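Local coordinates for flagellar hook-associated protein (Burkholderia pseudomallei, PDB 4UT1) that probably serves as a structural junction protein of the bacterial flagellum, associated with the hook, at residues Tyr120-Ala132 with Thr568-Val581. Residues are numbered along the deposited sequence; the frame is centred on the assembly and turned at random.
Sequences YFTGLQTVANNAA and TNDGRNALALSQLV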
ATOM      1  N   TYR A 120       3.322  -5.521 -19.511  1.00 15.98           N
ATOM      2  CA  TYR A 120       3.600  -4.110 -19.721  1.00 10.90           C
ATOM      3  C   TYR A 120       5.096  -3.892 -19.918  1.00 14.00           C
ATOM      4  O   TYR A 120       5.513  -3.216 -20.855  1.00 13.27           O
ATOM      5  CB  TYR A 120       3.126  -3.247 -18.548  1.00 11.06           C
ATOM      6  CG  TYR A 120       3.484  -1.794 -18.784  1.00 13.42           C
ATOM      7  CD1 TYR A 120       2.765  -1.029 -19.695  1.00 11.86           C
ATOM      8  CD2 TYR A 120       4.568  -1.200 -18.132  1.00  9.29           C
ATOM      9  CE1 TYR A 120       3.104   0.298 -19.936  1.00 12.42           C
ATOM     10  CE2 TYR A 120       4.899   0.113 -18.362  1.00 13.04           C
ATOM     11  CZ  TYR A 120       4.171   0.855 -19.264  1.00 10.20           C
ATOM     12  OH  TYR A 120       4.497   2.162 -19.488  1.00 10.60           O
ATOM     13  N   PHE A 121       5.898  -4.476 -19.039  1.00 12.81           N
ATOM     14  CA  PHE A 121       7.341  -4.321 -19.159  1.00 13.19           C
ATOM     15  C   PHE A 121       7.905  -5.025 -20.403  1.00 15.26           C
ATOM     16  O   PHE A 121       8.802  -4.491 -21.038  1.00 15.54           O
ATOM     17  CB  PHE A 121       8.037  -4.807 -17.881  1.00 14.05           C
ATOM     18  CG  PHE A 121       7.817  -3.895 -16.694  1.00 15.08           C
ATOM     19  CD1 PHE A 121       8.171  -2.552 -16.761  1.00 14.97           C
ATOM     20  CD2 PHE A 121       7.245  -4.373 -15.525  1.00 17.60           C
ATOM     21  CE1 PHE A 121       7.956  -1.706 -15.684  1.00 18.19           C
ATOM     22  CE2 PHE A 121       7.034  -3.537 -14.438  1.00 14.51           C
ATOM     23  CZ  PHE A 121       7.389  -2.198 -14.521  1.00 16.97           C
ATOM     24  N   THR A 122       7.379  -6.187 -20.793  1.00 15.21           N
ATOM     25  CA  THR A 122       7.923  -6.803 -22.008  1.00 16.19           C
ATOM     26  C   THR A 122       7.505  -6.005 -23.244  1.00 16.26           C
ATOM     27  O   THR A 122       8.233  -5.951 -24.236  1.00 16.65           O
ATOM     28  CB  THR A 122       7.528  -8.288 -22.156  1.00 18.78           C
ATOM     29  OG1 THR A 122       6.114  -8.419 -22.358  1.00 21.55           O
ATOM     30  CG2 THR A 122       7.944  -9.067 -20.909  1.00 16.11           C
ATOM     31  N   GLY A 123       6.358  -5.352 -23.175  1.00 14.75           N
ATOM     32  CA  GLY A 123       5.940  -4.453 -24.235  1.00 16.34           C
ATOM     33  C   GLY A 123       6.956  -3.346 -24.486  1.00 16.65           C
ATOM     34  O   GLY A 123       7.190  -2.947 -25.625  1.00 16.34           O
ATOM     35  N   LEU A 124       7.563  -2.852 -23.412  1.00 12.97           N
ATOM     36  CA  LEU A 124       8.531  -1.764 -23.503  1.00 15.78           C
ATOM     37  C   LEU A 124       9.854  -2.265 -24.071  1.00 13.94           C
ATOM     38  O   LEU A 124      10.629  -1.504 -24.640  1.00 14.03           O
ATOM     39  CB  LEU A 124       8.724  -1.120 -22.128  1.00 13.91           C
ATOM     40  CG  LEU A 124       7.462  -0.432 -21.582  1.00 12.15           C
ATOM     41  CD1 LEU A 124       7.716   0.194 -20.201  1.00 17.27           C
ATOM     42  CD2 LEU A 124       6.992   0.644 -22.539  1.00 15.16           C
ATOM     43  N   GLN A 125      10.116  -3.555 -23.914  1.00 16.57           N
ATOM     44  CA  GLN A 125      11.289  -4.151 -24.544  1.00 16.12           C
ATOM     45  C   GLN A 125      11.140  -4.142 -26.068  1.00 16.71           C
ATOM     46  O   GLN A 125      12.114  -3.926 -26.809  1.00 16.96           O
ATOM     47  CB  GLN A 125      11.506  -5.570 -24.019  1.00 17.92           C
ATOM     48  CG  GLN A 125      12.632  -6.304 -24.727  1.00 29.61           C
ATOM     49  CD  GLN A 125      13.162  -7.457 -23.907  1.00 38.19           C
ATOM     50  OE1 GLN A 125      12.429  -8.069 -23.127  1.00 44.80           O
ATOM     51  NE2 GLN A 125      14.447  -7.752 -24.064  1.00 42.13           N
ATOM     52  N   THR A 126       9.917  -4.382 -26.540  1.00 14.40           N
ATOM     53  CA  THR A 126       9.617  -4.296 -27.964  1.00 17.19           C
ATOM     54  C   THR A 126       9.862  -2.881 -28.457  1.00 17.39           C
ATOM     55  O   THR A 126      10.433  -2.675 -29.527  1.00 14.06           O
ATOM     56  CB  THR A 126       8.160  -4.722 -28.251  1.00 18.51           C
ATOM     57  OG1 THR A 126       8.005  -6.087 -27.863  1.00 22.54           O
ATOM     58  CG2 THR A 126       7.825  -4.574 -29.710  1.00 17.69           C
ATOM     59  N   VAL A 127       9.455  -1.900 -27.660  1.00 13.68           N
ATOM     60  CA  VAL A 127       9.698  -0.517 -28.025  1.00 13.23           C
ATOM     61  C   VAL A 127      11.212  -0.276 -28.062  1.00 13.95           C
ATOM     62  O   VAL A 127      11.706   0.443 -28.922  1.00 12.75           O
ATOM     63  CB  VAL A 127       9.027   0.476 -27.045  1.00 16.03           C
ATOM     64  CG1 VAL A 127       9.541   1.881 -27.286  1.00 14.08           C
ATOM     65  CG2 VAL A 127       7.483   0.416 -27.172  1.00 13.73           C
ATOM     66  N   ALA A 128      11.937  -0.906 -27.147  1.00 13.33           N
ATOM     67  CA  ALA A 128      13.376  -0.659 -27.032  1.00 15.13           C
ATOM     68  C   ALA A 128      14.102  -1.031 -28.324  1.00 14.58           C
ATOM     69  O   ALA A 128      15.127  -0.427 -28.664  1.00 16.02           O
ATOM     70  CB  ALA A 128      13.958  -1.434 -25.859  1.00 15.98           C
ATOM     71  N   ASN A 129      13.568  -2.021 -29.039  1.00 16.40           N
ATOM     72  CA  ASN A 129      14.181  -2.503 -30.282  1.00 16.54           C
ATOM     73  C   ASN A 129      13.571  -1.873 -31.526  1.00 19.35           C
ATOM     74  O   ASN A 129      14.042  -2.104 -32.645  1.00 17.83           O
ATOM     75  CB  ASN A 129      14.054  -4.024 -30.379  1.00 17.24           C
ATOM     76  CG  ASN A 129      14.890  -4.744 -29.351  1.00 20.59           C
ATOM     77  OD1 ASN A 129      16.018  -4.344 -29.067  1.00 25.73           O
ATOM     78  ND2 ASN A 129      14.345  -5.803 -28.784  1.00 23.22           N
ATOM     79  N   ASN A 130      12.506  -1.101 -31.322  1.00 14.09           N
ATOM     80  CA  ASN A 130      11.784  -0.446 -32.406  1.00 18.46           C
ATOM     81  C   ASN A 130      11.337   0.923 -31.931  1.00 18.78           C
ATOM     82  O   ASN A 130      10.138   1.233 -31.937  1.00 16.44           O
ATOM     83  CB  ASN A 130      10.555  -1.262 -32.851  1.00 18.22           C
ATOM     84  CG  ASN A 130      10.888  -2.698 -33.205  1.00 19.39           C
ATOM     85  OD1 ASN A 130      11.199  -3.010 -34.358  1.00 20.34           O
ATOM     86  ND2 ASN A 130      10.832  -3.578 -32.214  1.00 15.58           N
ATOM     87  N   ALA A 131      12.292   1.733 -31.500  1.00 17.92           N
ATOM     88  CA  ALA A 131      11.981   2.908 -30.694  1.00 16.89           C
ATOM     89  C   ALA A 131      11.159   3.958 -31.438  1.00 16.14           C
ATOM     90  O   ALA A 131      10.402   4.696 -30.821  1.00 19.48           O
ATOM     91  CB  ALA A 131      13.277   3.526 -30.157  1.00 16.87           C
ATOM     92  N   ALA A 132      11.278   4.005 -32.761  1.00 16.95           N
ATOM     93  CA  ALA A 132      10.544   4.998 -33.541  1.00 22.27           C
ATOM     94  C   ALA A 132       9.191   4.475 -34.042  1.00 22.31           C
ATOM     95  O   ALA A 132       8.384   5.242 -34.581  1.00 20.54           O
ATOM     96  CB  ALA A 132      11.385   5.470 -34.716  1.00 25.58           C
ATOM     97  N   THR A 568      17.174   9.888 -32.670  1.00 39.40           N
ATOM     98  CA  THR A 568      15.786   9.787 -33.090  1.00 40.40           C
ATOM     99  C   THR A 568      15.161   8.396 -32.902  1.00 39.68           C
ATOM    100  O   THR A 568      13.944   8.284 -32.747  1.00 45.89           O
ATOM    101  CB  THR A 568      15.644  10.212 -34.565  1.00 39.68           C
ATOM    102  OG1 THR A 568      14.365   9.803 -35.065  1.00 44.13           O
ATOM    103  CG2 THR A 568      16.731   9.577 -35.396  1.00 36.85           C
ATOM    104  N   ASN A 569      15.970   7.340 -32.919  1.00 32.98           N
ATOM    105  CA  ASN A 569      15.436   6.005 -32.641  1.00 29.84           C
ATOM    106  C   ASN A 569      16.283   5.217 -31.643  1.00 26.00           C
ATOM    107  O   ASN A 569      16.382   3.993 -31.717  1.00 25.67           O
ATOM    108  CB  ASN A 569      15.282   5.205 -33.930  1.00 36.02           C
ATOM    109  CG  ASN A 569      16.480   5.322 -34.810  1.00 35.42           C
ATOM    110  OD1 ASN A 569      17.521   5.811 -34.369  1.00 37.85           O
ATOM    111  ND2 ASN A 569      16.353   4.895 -36.065  1.00 32.86           N
ATOM    112  N   ASP A 570      16.870   5.923 -30.692  1.00 21.63           N
ATOM    113  CA  ASP A 570      17.560   5.269 -29.596  1.00 21.20           C
ATOM    114  C   ASP A 570      16.545   4.646 -28.636  1.00 17.64           C
ATOM    115  O   ASP A 570      15.481   5.223 -28.390  1.00 16.36           O
ATOM    116  CB  ASP A 570      18.451   6.273 -28.873  1.00 20.07           C
ATOM    117  CG  ASP A 570      19.200   5.660 -27.718  1.00 19.15           C
ATOM    118  OD1 ASP A 570      18.615   5.550 -26.640  1.00 21.15           O
ATOM    119  OD2 ASP A 570      20.375   5.285 -27.883  1.00 25.67           O
ATOM    120  N   GLY A 571      16.856   3.469 -28.096  1.00 15.23           N
ATOM    121  CA  GLY A 571      15.927   2.825 -27.178  1.00 18.74           C
ATOM    122  C   GLY A 571      16.510   2.425 -25.839  1.00 15.00           C
ATOM    123  O   GLY A 571      15.973   1.554 -25.164  1.00 12.96           O
ATOM    124  N   ARG A 572      17.613   3.062 -25.447  1.00 14.37           N
ATOM    125  CA  ARG A 572      18.257   2.723 -24.186  1.00 15.39           C
ATOM    126  C   ARG A 572      17.332   2.927 -22.984  1.00 13.51           C
ATOM    127  O   ARG A 572      17.352   2.144 -22.025  1.00 13.22           O
ATOM    128  CB  ARG A 572      19.530   3.546 -24.000  1.00 13.44           C
ATOM    129  CG  ARG A 572      20.702   3.020 -24.827  1.00 19.63           C
ATOM    130  CD  ARG A 572      21.892   3.938 -24.648  1.00 18.36           C
ATOM    131  NE  ARG A 572      21.775   5.088 -25.530  1.00 18.08           N
ATOM    132  CZ  ARG A 572      22.360   6.261 -25.328  1.00 18.84           C
ATOM    133  NH1 ARG A 572      23.093   6.473 -24.234  1.00 15.60           N
ATOM    134  NH2 ARG A 572      22.179   7.235 -26.209  1.00 16.95           N
ATOM    135  N   ASN A 573      16.514   3.963 -23.021  1.00 12.07           N
ATOM    136  CA  ASN A 573      15.659   4.174 -21.852  1.00 11.58           C
ATOM    137  C   ASN A 573      14.456   3.243 -21.828  1.00 10.78           C
ATOM    138  O   ASN A 573      13.969   2.894 -20.748  1.00 13.77           O
ATOM    139  CB  ASN A 573      15.178   5.615 -21.747  1.00 12.10           C
ATOM    140  CG  ASN A 573      14.723   5.944 -20.337  1.00 13.80           C
ATOM    141  OD1 ASN A 573      15.504   5.811 -19.385  1.00 14.10           O
ATOM    142  ND2 ASN A 573      13.449   6.323 -20.182  1.00 11.12           N
ATOM    143  N   ALA A 574      13.964   2.867 -23.003  1.00 10.46           N
ATOM    144  CA  ALA A 574      12.900   1.882 -23.076  1.00 12.73           C
ATOM    145  C   ALA A 574      13.429   0.562 -22.520  1.00 12.57           C
ATOM    146  O   ALA A 574      12.729  -0.135 -21.801  1.00 12.18           O
ATOM    147  CB  ALA A 574      12.394   1.711 -24.511  1.00 13.64           C
ATOM    148  N   LEU A 575      14.679   0.236 -22.840  1.00 12.74           N
ATOM    149  CA  LEU A 575      15.307  -0.963 -22.298  1.00 10.18           C
ATOM    150  C   LEU A 575      15.343  -0.884 -20.773  1.00 13.44           C
ATOM    151  O   LEU A 575      15.025  -1.858 -20.085  1.00 14.83           O
ATOM    152  CB  LEU A 575      16.728  -1.156 -22.865  1.00 14.68           C
ATOM    153  CG  LEU A 575      17.471  -2.381 -22.309  1.00 16.90           C
ATOM    154  CD1 LEU A 575      16.715  -3.637 -22.660  1.00 20.01           C
ATOM    155  CD2 LEU A 575      18.901  -2.477 -22.836  1.00 22.56           C
ATOM    156  N   ALA A 576      15.723   0.279 -20.246  1.00 14.31           N
ATOM    157  CA  ALA A 576      15.773   0.481 -18.804  1.00 15.74           C
ATOM    158  C   ALA A 576      14.362   0.362 -18.192  1.00 17.58           C
ATOM    159  O   ALA A 576      14.173  -0.280 -17.147  1.00 13.65           O
ATOM    160  CB  ALA A 576      16.397   1.829 -18.476  1.00 13.72           C
ATOM    161  N   LEU A 577      13.381   0.972 -18.847  1.00 13.09           N
ATOM    162  CA  LEU A 577      11.990   0.847 -18.399  1.00 13.47           C
ATOM    163  C   LEU A 577      11.584  -0.615 -18.288  1.00 14.15           C
ATOM    164  O   LEU A 577      11.012  -1.021 -17.276  1.00 14.85           O
ATOM    165  CB  LEU A 577      11.037   1.574 -19.354  1.00  9.87           C
ATOM    166  CG  LEU A 577      10.950   3.090 -19.211  1.00 10.45           C
ATOM    167  CD1 LEU A 577      10.462   3.701 -20.511  1.00 10.09           C
ATOM    168  CD2 LEU A 577      10.018   3.467 -18.037  1.00  9.61           C
ATOM    169  N   SER A 578      11.877  -1.398 -19.334  1.00 14.88           N
ATOM    170  CA  SER A 578      11.494  -2.808 -19.391  1.00 14.03           C
ATOM    171  C   SER A 578      12.135  -3.629 -18.273  1.00 16.84           C
ATOM    172  O   SER A 578      11.542  -4.582 -17.779  1.00 18.70           O
ATOM    173  CB  SER A 578      11.857  -3.427 -20.753  1.00 15.78           C
ATOM    174  OG  SER A 578      13.250  -3.698 -20.826  1.00 18.60           O
ATOM    175  N   GLN A 579      13.347  -3.260 -17.871  1.00 17.76           N
ATOM    176  CA  GLN A 579      14.040  -4.013 -16.831  1.00 18.93           C
ATOM    177  C   GLN A 579      13.555  -3.683 -15.408  1.00 19.97           C
ATOM    178  O   GLN A 579      13.953  -4.339 -14.443  1.00 19.11           O
ATOM    179  CB  GLN A 579      15.548  -3.781 -16.951  1.00 17.95           C
ATOM    180  CG  GLN A 579      16.156  -4.405 -18.216  1.00 16.71           C
ATOM    181  CD  GLN A 579      17.588  -3.934 -18.454  1.00 26.24           C
ATOM    182  OE1 GLN A 579      18.037  -2.948 -17.862  1.00 27.44           O
ATOM    183  NE2 GLN A 579      18.308  -4.634 -19.327  1.00 32.82           N
ATOM    184  N   LEU A 580      12.689  -2.684 -15.273  1.00 15.49           N
ATOM    185  CA  LEU A 580      12.079  -2.391 -13.974  1.00 20.36           C
ATOM    186  C   LEU A 580      11.309  -3.580 -13.397  1.00 23.41           C
ATOM    187  O   LEU A 580      11.052  -3.637 -12.188  1.00 21.22           O
ATOM    188  CB  LEU A 580      11.142  -1.190 -14.081  1.00 18.41           C
ATOM    189  CG  LEU A 580      11.851   0.140 -14.301  1.00 17.02           C
ATOM    190  CD1 LEU A 580      10.843   1.264 -14.527  1.00 16.05           C
ATOM    191  CD2 LEU A 580      12.743   0.445 -13.114  1.00 20.87           C
ATOM    192  N   VAL A 581      10.931  -4.515 -14.264  1.00 15.50           N
ATOM    193  CA  VAL A 581      10.272  -5.740 -13.832  1.00 19.46           C
ATOM    194  C   VAL A 581      11.120  -6.543 -12.846  1.00 25.57           C
ATOM    195  O   VAL A 581      10.587  -7.349 -12.085  1.00 21.04           O
ATOM    196  CB  VAL A 581       9.925  -6.642 -15.026  1.00 18.78           C
ATOM    197  CG1 VAL A 581      11.179  -7.320 -15.570  1.00 19.92           C
ATOM    198  CG2 VAL A 581       8.898  -7.691 -14.609  1.00 22.79           C
TER
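A close-packed antiparallel helix pair at one end of the helical bundle joins Phe121, Leu124 and Ala128 of helix 113-129 to Ala574 and Ser578 of helix 572-579 and Val581 of the 3-10 segment 580-581. The axes pass 7.6 Å apart at 163°, a spacing allowed by the small residues between them. Ala574 CB rests 3.6 Å from Ala128 CA, its single methyl sitting between the helices, and Leu124 CD1 packs on Leu577 CB. Ser578 suits its place similarly: its CB lies 3.2 Å from Phe121 O. With chi1 at 77°, OG lies between the backbone N and the carbonyl carbon and points back along its own helix, where a hydrogen bond to Leu575 O (2.7 Å) occupies it. Phe121 supplies the bulk at the far end. One ring face receives the Leu580-Val581 peptide, with Val581 N over the ring centre; Tyr120 lies over the rim of the opposite face. Val581 CB packs 3.5 Å from Phe121 CD2, and Leu580 CB 3.6 Å from Phe121 CE1. At the other end Gly571, the N-cap residue, has no side chain, so its CA comes 3.7 Å from Ala128 O. Asp570 holds this helix start by an Asx turn, OD1 accepting from Arg572 N, and by a salt bridge from Arg572 NE to OD2 (2.7 Å). Ser448 N also donates to Asp570 OD1, and Arg572 NH2 to Val450 O. The two segments thus meet through apolar side chains and backbone, polar groups bonding within their own segment or elsewhere in the chain, so the fit depends on shape more than charge.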